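Local coordinates for protein cysteine desulfurase (Thermococcus onnurineus, PDB 5B89) that probably removes sulfur from L-cysteine, leaving L-alanine, and hands it to a sulfur carrier, with pyridoxal 5'-phosphate as cofactor, at residues B[115-120]-B[254-259]; B[190-195]-B[340-345]; B[349-354]-B[408-413]. All coordinates share one frame; numbering follows the deposited sequence.

In the fold
Following the chain from its N terminus, helix 106-117 supplies the first half of contact 1, and the chain has passed through much of the seven-stranded sheet of the cofactor domain by the time residues 254-259 close that loop. Before they do, residues 190-195 have opened contact 2, which is completed by 340-345; the two loops cross, although no atoms of one contact touch the other. Contact 1 stays within the large domain, whereas contact 2 joins the start of helix 193-203 to the approach to strand 346-349 of the smaller four-stranded sheet. Contact 3 follows in series, closing the shorter loop from 349-354 to helix 400-415, across the chain's centre from contact 1.

Contact 1. Residues B[115-120]-B[254-259]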
loop_
_atom_site.group_PDB
_atom_site.type_symbol
_atom_site.label_atom_id
_atom_site.label_comp_id
_atom_site.label_asym_id
_atom_site.label_seq_id
_atom_site.Cartn_x
_atom_site.Cartn_y
_atom_site.Cartn_z
ATOM N N LEU B 115 10.721 -12.591 -2.911
ATOM C CA LEU B 115 10.109 -13.029 -4.146
ATOM C C LEU B 115 11.017 -12.624 -5.267
ATOM O O LEU B 115 11.183 -13.484 -6.179
ATOM C CB LEU B 115 8.770 -12.332 -4.302
ATOM C CG LEU B 115 7.670 -12.853 -3.327
ATOM C CD1 LEU B 115 6.443 -11.932 -3.365
ATOM C CD2 LEU B 115 7.220 -14.271 -3.663
ATOM N N GLY B 116 11.614 -11.455 -5.267
ATOM C CA GLY B 116 12.433 -11.001 -6.360
ATOM C C GLY B 116 13.806 -11.611 -6.495
ATOM O O GLY B 116 14.389 -11.504 -7.530
ATOM N N LEU B 117 14.278 -12.236 -5.436
ATOM C CA LEU B 117 15.568 -12.887 -5.451
ATOM C C LEU B 117 15.462 -14.397 -5.428
ATOM O O LEU B 117 16.432 -15.011 -5.494
ATOM C CB LEU B 117 16.445 -12.494 -4.254
ATOM C CG LEU B 117 16.879 -11.039 -4.191
ATOM C CD1 LEU B 117 17.712 -10.828 -2.952
ATOM C CD2 LEU B 117 17.667 -10.643 -5.416
ATOM N N GLY B 118 14.277 -14.954 -5.333
ATOM C CA GLY B 118 14.135 -16.393 -5.232
ATOM C C GLY B 118 14.875 -17.161 -6.290
ATOM O O GLY B 118 15.434 -18.182 -6.023
ATOM N N HIS B 119 14.859 -16.617 -7.470
ATOM C CA HIS B 119 15.510 -17.289 -8.659
ATOM C C HIS B 119 16.995 -17.436 -8.505
ATOM O O HIS B 119 17.563 -18.312 -9.182
ATOM C CB HIS B 119 15.144 -16.505 -9.942
ATOM C CG HIS B 119 15.768 -15.159 -10.020
ATOM N ND1 HIS B 119 16.943 -14.848 -10.660
ATOM C CD2 HIS B 119 15.362 -14.003 -9.440
ATOM C CE1 HIS B 119 17.214 -13.566 -10.512
ATOM N NE2 HIS B 119 16.267 -13.041 -9.762
ATOM N N ILE B 120 17.688 -16.694 -7.616
ATOM C CA ILE B 120 19.136 -16.794 -7.521
ATOM C C ILE B 120 19.585 -18.026 -6.731
ATOM O O ILE B 120 20.763 -18.362 -6.779
ATOM C CB ILE B 120 19.804 -15.550 -6.912
ATOM C CG1 ILE B 120 19.628 -15.415 -5.384
ATOM C CG2 ILE B 120 19.315 -14.303 -7.597
ATOM C CD1 ILE B 120 20.488 -14.310 -4.736
ATOM N N PHE B 254 19.945 -4.089 -9.964
ATOM C CA PHE B 254 18.857 -3.829 -10.960
ATOM C C PHE B 254 18.803 -4.919 -12.038
ATOM O O PHE B 254 17.737 -5.146 -12.547
ATOM C CB PHE B 254 19.051 -2.475 -11.560
ATOM C CG PHE B 254 18.873 -1.304 -10.646
ATOM C CD1 PHE B 254 18.269 -1.381 -9.346
ATOM C CD2 PHE B 254 19.227 -0.013 -11.024
ATOM C CE1 PHE B 254 18.039 -0.227 -8.634
ATOM C CE2 PHE B 254 19.023 1.111 -10.274
ATOM C CZ PHE B 254 18.390 0.983 -9.035
ATOM N N ASP B 255 19.921 -5.577 -12.392
ATOM C CA ASP B 255 19.908 -6.643 -13.471
ATOM C C ASP B 255 19.643 -8.037 -12.910
ATOM O O ASP B 255 19.725 -9.002 -13.622
ATOM C CB ASP B 255 21.299 -6.675 -14.207
ATOM C CG ASP B 255 21.518 -5.473 -15.126
ATOM O OD1 ASP B 255 20.523 -4.832 -15.521
ATOM O OD2 ASP B 255 22.697 -5.151 -15.426
ATOM N N THR B 256 19.399 -8.176 -11.616
ATOM C CA THR B 256 19.306 -9.463 -10.918
ATOM C C THR B 256 17.840 -9.554 -10.346
ATOM O O THR B 256 17.178 -10.528 -10.432
ATOM C CB THR B 256 20.291 -9.536 -9.704
ATOM O OG1 THR B 256 21.622 -9.447 -10.188
ATOM C CG2 THR B 256 20.124 -10.859 -8.875
ATOM N N PHE B 257 17.359 -8.437 -9.801
ATOM C CA PHE B 257 16.127 -8.477 -9.016
ATOM C C PHE B 257 14.917 -8.520 -9.899
ATOM O O PHE B 257 14.702 -7.534 -10.630
ATOM C CB PHE B 257 16.114 -7.229 -8.148
ATOM C CG PHE B 257 14.943 -7.163 -7.160
ATOM C CD1 PHE B 257 14.901 -8.005 -6.066
ATOM C CD2 PHE B 257 13.952 -6.271 -7.319
ATOM C CE1 PHE B 257 13.839 -7.961 -5.207
ATOM C CE2 PHE B 257 12.878 -6.208 -6.419
ATOM C CZ PHE B 257 12.839 -7.091 -5.399
ATOM N N GLU B 258 14.082 -9.546 -9.827
ATOM C CA GLU B 258 12.905 -9.652 -10.663
ATOM C C GLU B 258 11.733 -8.957 -10.040
ATOM O O GLU B 258 11.449 -9.197 -8.911
ATOM C CB GLU B 258 12.574 -11.074 -10.849
ATOM C CG GLU B 258 11.478 -11.282 -11.813
ATOM C CD GLU B 258 10.891 -12.666 -11.758
ATOM O OE1 GLU B 258 9.693 -12.690 -12.083
ATOM O OE2 GLU B 258 11.575 -13.670 -11.381
ATOM N N PRO B 259 11.144 -7.957 -10.689
ATOM C CA PRO B 259 10.010 -7.273 -10.060
ATOM C C PRO B 259 8.887 -8.196 -9.726
ATOM O O PRO B 259 8.289 -8.789 -10.659
ATOM C CB PRO B 259 9.605 -6.233 -11.058
ATOM C CG PRO B 259 10.280 -6.557 -12.306
ATOM C CD PRO B 259 11.468 -7.393 -12.045
#
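F257 carries its CG opposite the backbone N (chi1 -175°), a choice that turns the ring back to G116 although its CB starts out the other way. H119 takes the tighter setting, CG lodged between backbone N and carbonyl carbon (chi1 69°), and its imidazole thereby reaches T256. Both belong to the large domain of a class-V aminotransferase fold, where the late part of helix 106-117, whose first residues T106 and S107 line the cofactor pocket at its other end, meets the loop after strand 245-249. At G116 the absence of a side chain matters, since a CB there would collide with F257 CE1 and crowd E258 O; instead F257 CE1 comes to 3.5 Å from G116 CA. The glycine's own carbonyl is used as well, G116 O accepting a nearly straight hydrogen bond from E258 N at 3.0 Å. L117 approaches the same ring in its plane, with CD2 at the edge, 3.9 Å from F257 CD1. F284 meets F257 edge-to-face and F229 adds a third ring, while E258 packs on R143 of the second subunit. H119 NE2 gives T256 O a weak hydrogen bond of 2.8 Å, bent to 124° at the hydrogen. I120 CG2 does double duty, lying 3.7 Å above the plane of the H119 ring near its rim and touching T256 CG2 at 3.8 Å.

Contact 2. Residues B[190-195]-B[340-345]; sequences IHEVEE and LKKHAG
The carboxylate of E192 is met from above its plane by the ammonium of K342, with NZ standing 48° out of that plane. This salt bridge is one-sided: K342 NZ lies 2.9 Å from E192 OE2, but 3.8 Å from E192 OE1. The K342 peptide is likewise approached over its plane, for the donor I190 N sits 47° out of it while making a nearly straight hydrogen bond of 2.9 Å to K342 O. The H343 ring, by contrast, is used at its edge, where ND1 donates in the ring plane to A344 O at 3.1 Å. Both long chains are bent where they meet, E192 at chi2 (88°) and K342 at chi3, and K342 CE comes to 3.3 Å from I190 O. A leucine in place of E192 would probably leave the K342 ammonium without its mate and the end of that lysine freer to swing away. Beside the ion pair, I190 lays CG1 against A344 CB at 3.9 Å and extends CD1 over the backbone of H343. A344 is itself bonded through its backbone to G188, and its side chain lies about 7 Å from that of Q213, a cofactor-binding residue. E192 is at once the centre of an inverse gamma turn and the N-cap residue of helix 193-203, at the junction between the cofactor domain and the C-terminal domain of a class-V aminotransferase fold.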
loop_
_atom_site.group_PDB
_atom_site.type_symbol
_atom_site.label_atom_id
_atom_site.label_comp_id
_atom_site.label_asym_id
_atom_site.label_seq_id
_atom_site.Cartn_x
_atom_site.Cartn_y
_atom_site.Cartn_z
ATOM N N ILE B 190 19.898 -3.062 19.812
ATOM C CA ILE B 190 20.492 -2.488 18.590
ATOM C C ILE B 190 21.587 -3.402 18.157
ATOM O O ILE B 190 22.621 -3.402 18.800
ATOM C CB ILE B 190 20.985 -1.043 18.774
ATOM C CG1 ILE B 190 19.871 -0.112 19.446
ATOM C CG2 ILE B 190 21.426 -0.439 17.411
ATOM C CD1 ILE B 190 20.384 1.199 19.841
ATOM N N HIS B 191 21.431 -4.112 17.065
ATOM C CA HIS B 191 22.512 -4.960 16.588
ATOM C C HIS B 191 23.632 -4.200 15.907
ATOM O O HIS B 191 23.470 -3.104 15.490
ATOM C CB HIS B 191 21.945 -5.991 15.644
ATOM C CG HIS B 191 21.026 -6.960 16.300
ATOM N ND1 HIS B 191 19.751 -7.208 15.860
ATOM C CD2 HIS B 191 21.189 -7.714 17.397
ATOM C CE1 HIS B 191 19.184 -8.099 16.636
ATOM N NE2 HIS B 191 20.042 -8.419 17.572
ATOM N N GLU B 192 24.797 -4.835 15.853
ATOM C CA GLU B 192 25.976 -4.268 15.224
ATOM C C GLU B 192 25.870 -4.447 13.735
ATOM O O GLU B 192 26.611 -5.144 13.142
ATOM C CB GLU B 192 27.234 -4.940 15.779
ATOM C CG GLU B 192 27.257 -4.910 17.304
ATOM C CD GLU B 192 26.551 -6.109 18.000
ATOM O OE1 GLU B 192 25.696 -6.819 17.441
ATOM O OE2 GLU B 192 26.873 -6.303 19.177
ATOM N N VAL B 193 24.902 -3.762 13.167
ATOM C CA VAL B 193 24.637 -3.905 11.756
ATOM C C VAL B 193 25.806 -3.533 10.822
ATOM O O VAL B 193 25.989 -4.172 9.829
ATOM C CB VAL B 193 23.328 -3.216 11.348
ATOM C CG1 VAL B 193 23.102 -3.358 9.872
ATOM C CG2 VAL B 193 22.160 -3.843 12.049
ATOM N N GLU B 194 26.549 -2.532 11.171
ATOM C CA GLU B 194 27.659 -2.172 10.338
ATOM C C GLU B 194 28.657 -3.310 10.270
ATOM O O GLU B 194 29.134 -3.632 9.244
ATOM C CB GLU B 194 28.310 -0.908 10.843
ATOM C CG GLU B 194 27.397 0.296 10.850
ATOM C CD GLU B 194 28.062 1.447 11.545
ATOM O OE1 GLU B 194 27.440 2.007 12.439
ATOM O OE2 GLU B 194 29.232 1.716 11.216
ATOM N N GLU B 195 28.910 -3.931 11.400
ATOM C CA GLU B 195 29.845 -5.041 11.437
ATOM C C GLU B 195 29.324 -6.267 10.727
ATOM O O GLU B 195 30.053 -6.887 10.039
ATOM C CB GLU B 195 30.231 -5.376 12.861
ATOM C CG GLU B 195 31.348 -6.404 12.959
ATOM C CD GLU B 195 32.651 -5.993 12.240
ATOM O OE1 GLU B 195 33.025 -4.829 12.228
ATOM O OE2 GLU B 195 33.270 -6.880 11.667
ATOM N N LEU B 340 22.984 0.226 27.945
ATOM C CA LEU B 340 21.989 1.073 27.297
ATOM C C LEU B 340 22.496 1.662 26.060
ATOM O O LEU B 340 21.681 2.174 25.281
ATOM C CB LEU B 340 21.379 2.146 28.253
ATOM C CG LEU B 340 20.694 1.477 29.467
ATOM C CD1 LEU B 340 20.083 2.588 30.326
ATOM C CD2 LEU B 340 19.677 0.419 29.186
ATOM N N LYS B 341 23.809 1.709 25.744
ATOM C CA LYS B 341 24.243 2.174 24.414
ATOM C C LYS B 341 23.772 1.239 23.289
ATOM O O LYS B 341 23.785 1.711 22.122
ATOM C CB LYS B 341 25.792 2.265 24.401
ATOM C CG LYS B 341 26.328 3.421 25.274
ATOM C CD LYS B 341 27.680 3.885 24.956
ATOM C CE LYS B 341 28.097 4.957 25.972
ATOM N NZ LYS B 341 27.363 6.279 25.934
ATOM N N LYS B 342 23.410 0.016 23.621
ATOM C CA LYS B 342 22.908 -0.969 22.670
ATOM C C LYS B 342 21.375 -1.231 22.852
ATOM O O LYS B 342 20.852 -2.280 22.421
ATOM C CB LYS B 342 23.650 -2.390 22.930
ATOM C CG LYS B 342 25.063 -2.555 22.417
ATOM C CD LYS B 342 25.262 -4.069 22.275
ATOM C CE LYS B 342 24.335 -4.816 21.253
ATOM N NZ LYS B 342 24.673 -6.264 21.067
ATOM N N HIS B 343 20.654 -0.327 23.551
ATOM C CA HIS B 343 19.251 -0.515 23.848
ATOM C C HIS B 343 18.475 0.690 23.294
ATOM O O HIS B 343 18.682 1.848 23.682
ATOM C CB HIS B 343 19.064 -0.553 25.394
ATOM C CG HIS B 343 17.855 -1.279 25.854
ATOM N ND1 HIS B 343 16.531 -1.003 25.473
ATOM C CD2 HIS B 343 17.739 -2.370 26.669
ATOM C CE1 HIS B 343 15.693 -1.862 26.059
ATOM N NE2 HIS B 343 16.421 -2.711 26.749
ATOM N N ALA B 344 17.578 0.391 22.383
ATOM C CA ALA B 344 16.786 1.408 21.763
ATOM C C ALA B 344 15.644 1.845 22.655
ATOM O O ALA B 344 15.579 1.448 23.748
ATOM C CB ALA B 344 16.276 0.911 20.439
ATOM N N GLY B 345 14.774 2.692 22.143
ATOM C CA GLY B 345 13.675 3.224 22.924
ATOM C C GLY B 345 12.512 2.312 23.112
ATOM O O GLY B 345 11.422 2.646 22.816
#

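Contact 3. Residues B[349-354]-B[408-413]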
loop_
_atom_site.group_PDB
_atom_site.type_symbol
_atom_site.label_atom_id
_atom_site.label_comp_id
_atom_site.label_asym_id
_atom_site.label_seq_id
_atom_site.Cartn_x
_atom_site.Cartn_y
_atom_site.Cartn_z
ATOM N N PHE B 349 8.943 -5.654 29.617
ATOM C CA PHE B 349 8.978 -6.073 30.997
ATOM C C PHE B 349 7.790 -6.961 31.307
ATOM O O PHE B 349 6.921 -7.155 30.511
ATOM C CB PHE B 349 8.984 -4.862 31.951
ATOM C CG PHE B 349 7.785 -3.963 31.836
ATOM C CD1 PHE B 349 7.727 -3.023 30.870
ATOM C CD2 PHE B 349 6.757 -4.017 32.751
ATOM C CE1 PHE B 349 6.649 -2.205 30.748
ATOM C CE2 PHE B 349 5.675 -3.195 32.642
ATOM C CZ PHE B 349 5.617 -2.279 31.645
ATOM N N ASN B 350 7.827 -7.505 32.514
ATOM C CA ASN B 350 6.729 -8.307 33.022
ATOM C C ASN B 350 6.592 -8.098 34.523
ATOM O O ASN B 350 7.512 -7.806 35.183
ATOM C CB ASN B 350 6.892 -9.808 32.767
ATOM C CG ASN B 350 6.293 -10.259 31.463
ATOM O OD1 ASN B 350 5.186 -9.978 31.149
ATOM N ND2 ASN B 350 7.051 -10.989 30.727
ATOM N N VAL B 351 5.385 -8.271 34.999
ATOM C CA VAL B 351 5.107 -8.213 36.430
ATOM C C VAL B 351 4.822 -9.637 36.900
ATOM O O VAL B 351 3.921 -10.231 36.429
ATOM C CB VAL B 351 3.922 -7.308 36.775
ATOM C CG1 VAL B 351 3.690 -7.330 38.282
ATOM C CG2 VAL B 351 4.174 -5.891 36.308
ATOM N N PRO B 352 5.650 -10.158 37.796
ATOM C CA PRO B 352 5.474 -11.568 38.277
ATOM C C PRO B 352 4.099 -11.766 38.858
ATOM O O PRO B 352 3.615 -10.894 39.589
ATOM C CB PRO B 352 6.529 -11.686 39.337
ATOM C CG PRO B 352 7.578 -10.732 38.950
ATOM C CD PRO B 352 6.794 -9.509 38.440
ATOM N N GLY B 353 3.415 -12.814 38.417
ATOM C CA GLY B 353 2.035 -13.029 38.841
ATOM C C GLY B 353 0.900 -12.516 37.993
ATOM O O GLY B 353 -0.238 -12.880 38.232
ATOM N N LEU B 354 1.193 -11.685 36.982
ATOM C CA LEU B 354 0.213 -11.015 36.179
ATOM C C LEU B 354 0.499 -11.205 34.685
ATOM O O LEU B 354 1.625 -11.056 34.253
ATOM C CB LEU B 354 0.244 -9.505 36.459
ATOM C CG LEU B 354 -0.316 -9.033 37.781
ATOM C CD1 LEU B 354 -0.367 -7.501 37.694
ATOM C CD2 LEU B 354 -1.715 -9.576 38.044
ATOM N N GLY B 408 5.051 5.696 38.813
ATOM C CA GLY B 408 4.095 5.821 39.917
ATOM C C GLY B 408 2.932 4.900 39.817
ATOM O O GLY B 408 2.524 4.241 40.787
ATOM N N VAL B 409 2.403 4.701 38.573
ATOM C CA VAL B 409 1.394 3.733 38.392
ATOM C C VAL B 409 1.844 2.271 38.535
ATOM O O VAL B 409 1.197 1.461 39.136
ATOM C CB VAL B 409 0.638 3.915 36.999
ATOM C CG1 VAL B 409 -0.371 2.820 36.711
ATOM C CG2 VAL B 409 0.097 5.278 36.897
ATOM N N MET B 410 3.053 1.957 38.045
ATOM C CA MET B 410 3.646 0.669 38.239
ATOM C C MET B 410 3.880 0.339 39.742
ATOM O O MET B 410 3.686 -0.798 40.142
ATOM C CB MET B 410 4.964 0.511 37.486
ATOM C CG MET B 410 4.804 0.397 35.973
ATOM S SD MET B 410 3.792 -0.940 35.415
ATOM C CE MET B 410 4.611 -2.365 36.064
ATOM N N GLU B 411 4.232 1.383 40.474
ATOM C CA GLU B 411 4.482 1.211 41.925
ATOM C C GLU B 411 3.179 0.827 42.647
ATOM O O GLU B 411 3.167 -0.122 43.380
ATOM C CB GLU B 411 5.111 2.477 42.444
ATOM C CG GLU B 411 5.430 2.429 43.946
ATOM C CD GLU B 411 6.114 3.667 44.454
ATOM O OE1 GLU B 411 6.906 4.344 43.702
ATOM O OE2 GLU B 411 5.848 3.989 45.666
ATOM N N GLU B 412 2.092 1.530 42.316
ATOM C CA GLU B 412 0.805 1.229 42.870
ATOM C C GLU B 412 0.363 -0.175 42.459
ATOM O O GLU B 412 -0.061 -0.972 43.340
ATOM C CB GLU B 412 -0.133 2.330 42.437
ATOM C CG GLU B 412 -1.638 2.297 42.748
ATOM C CD GLU B 412 -2.330 3.645 42.352
ATOM O OE1 GLU B 412 -1.762 4.398 41.500
ATOM O OE2 GLU B 412 -3.425 3.965 42.891
ATOM N N LEU B 413 0.577 -0.580 41.198
ATOM C CA LEU B 413 0.243 -1.886 40.788
ATOM C C LEU B 413 0.955 -2.946 41.556
ATOM O O LEU B 413 0.351 -3.889 41.952
ATOM C CB LEU B 413 0.512 -2.015 39.276
ATOM C CG LEU B 413 0.160 -3.263 38.529
ATOM C CD1 LEU B 413 0.272 -2.897 37.057
ATOM C CD2 LEU B 413 1.062 -4.408 38.782
#
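M410 and F349 meet obliquely, the thioether coming in on a slant to the aromatic ring. This is a Met-aromatic contact: M410 SD lies 5.2 Å from the centroid of the F349 ring, with the line to it inclined 64° from the ring normal. The methyl makes the closer atomic contact, M410 CE lying 3.7 Å from F349 CE2, against 4.0 Å from M410 SD to the same ring atom. Successive bends about chi2 and chi3 of the methionine curl this methyl back so that it can serve a second partner, V351. There the two side chains slide past one another in opposite directions, and M410 CE lies 3.6 Å from V351 CG2. The valine's other branch serves L413, about one helical turn further along, V351 CG1 meeting L413 CD2 at 4.0 Å as the two side chains slant across each other. The setting is the C-terminal domain of a class-V aminotransferase fold, in which helix 400-415 packs beside the loop that leaves strand 346-349. That loop makes a type II beta turn from V351 to L354, closed by the bond from L354 N to V351 O at 3.1 Å; the side chains at both ends of the turn point toward the helix. V359 of helix 356-365 touches V351 and L354, as does L417 near the end of the chain, whereas V390 of the neighbouring strand packs on F349. L413 sends its CG directly opposite its backbone N (chi1 -176°), stretching the side chain out to L354. These two leucines run in opposite directions, and L413 CD2 meets L354 CD1 at 3.6 Å.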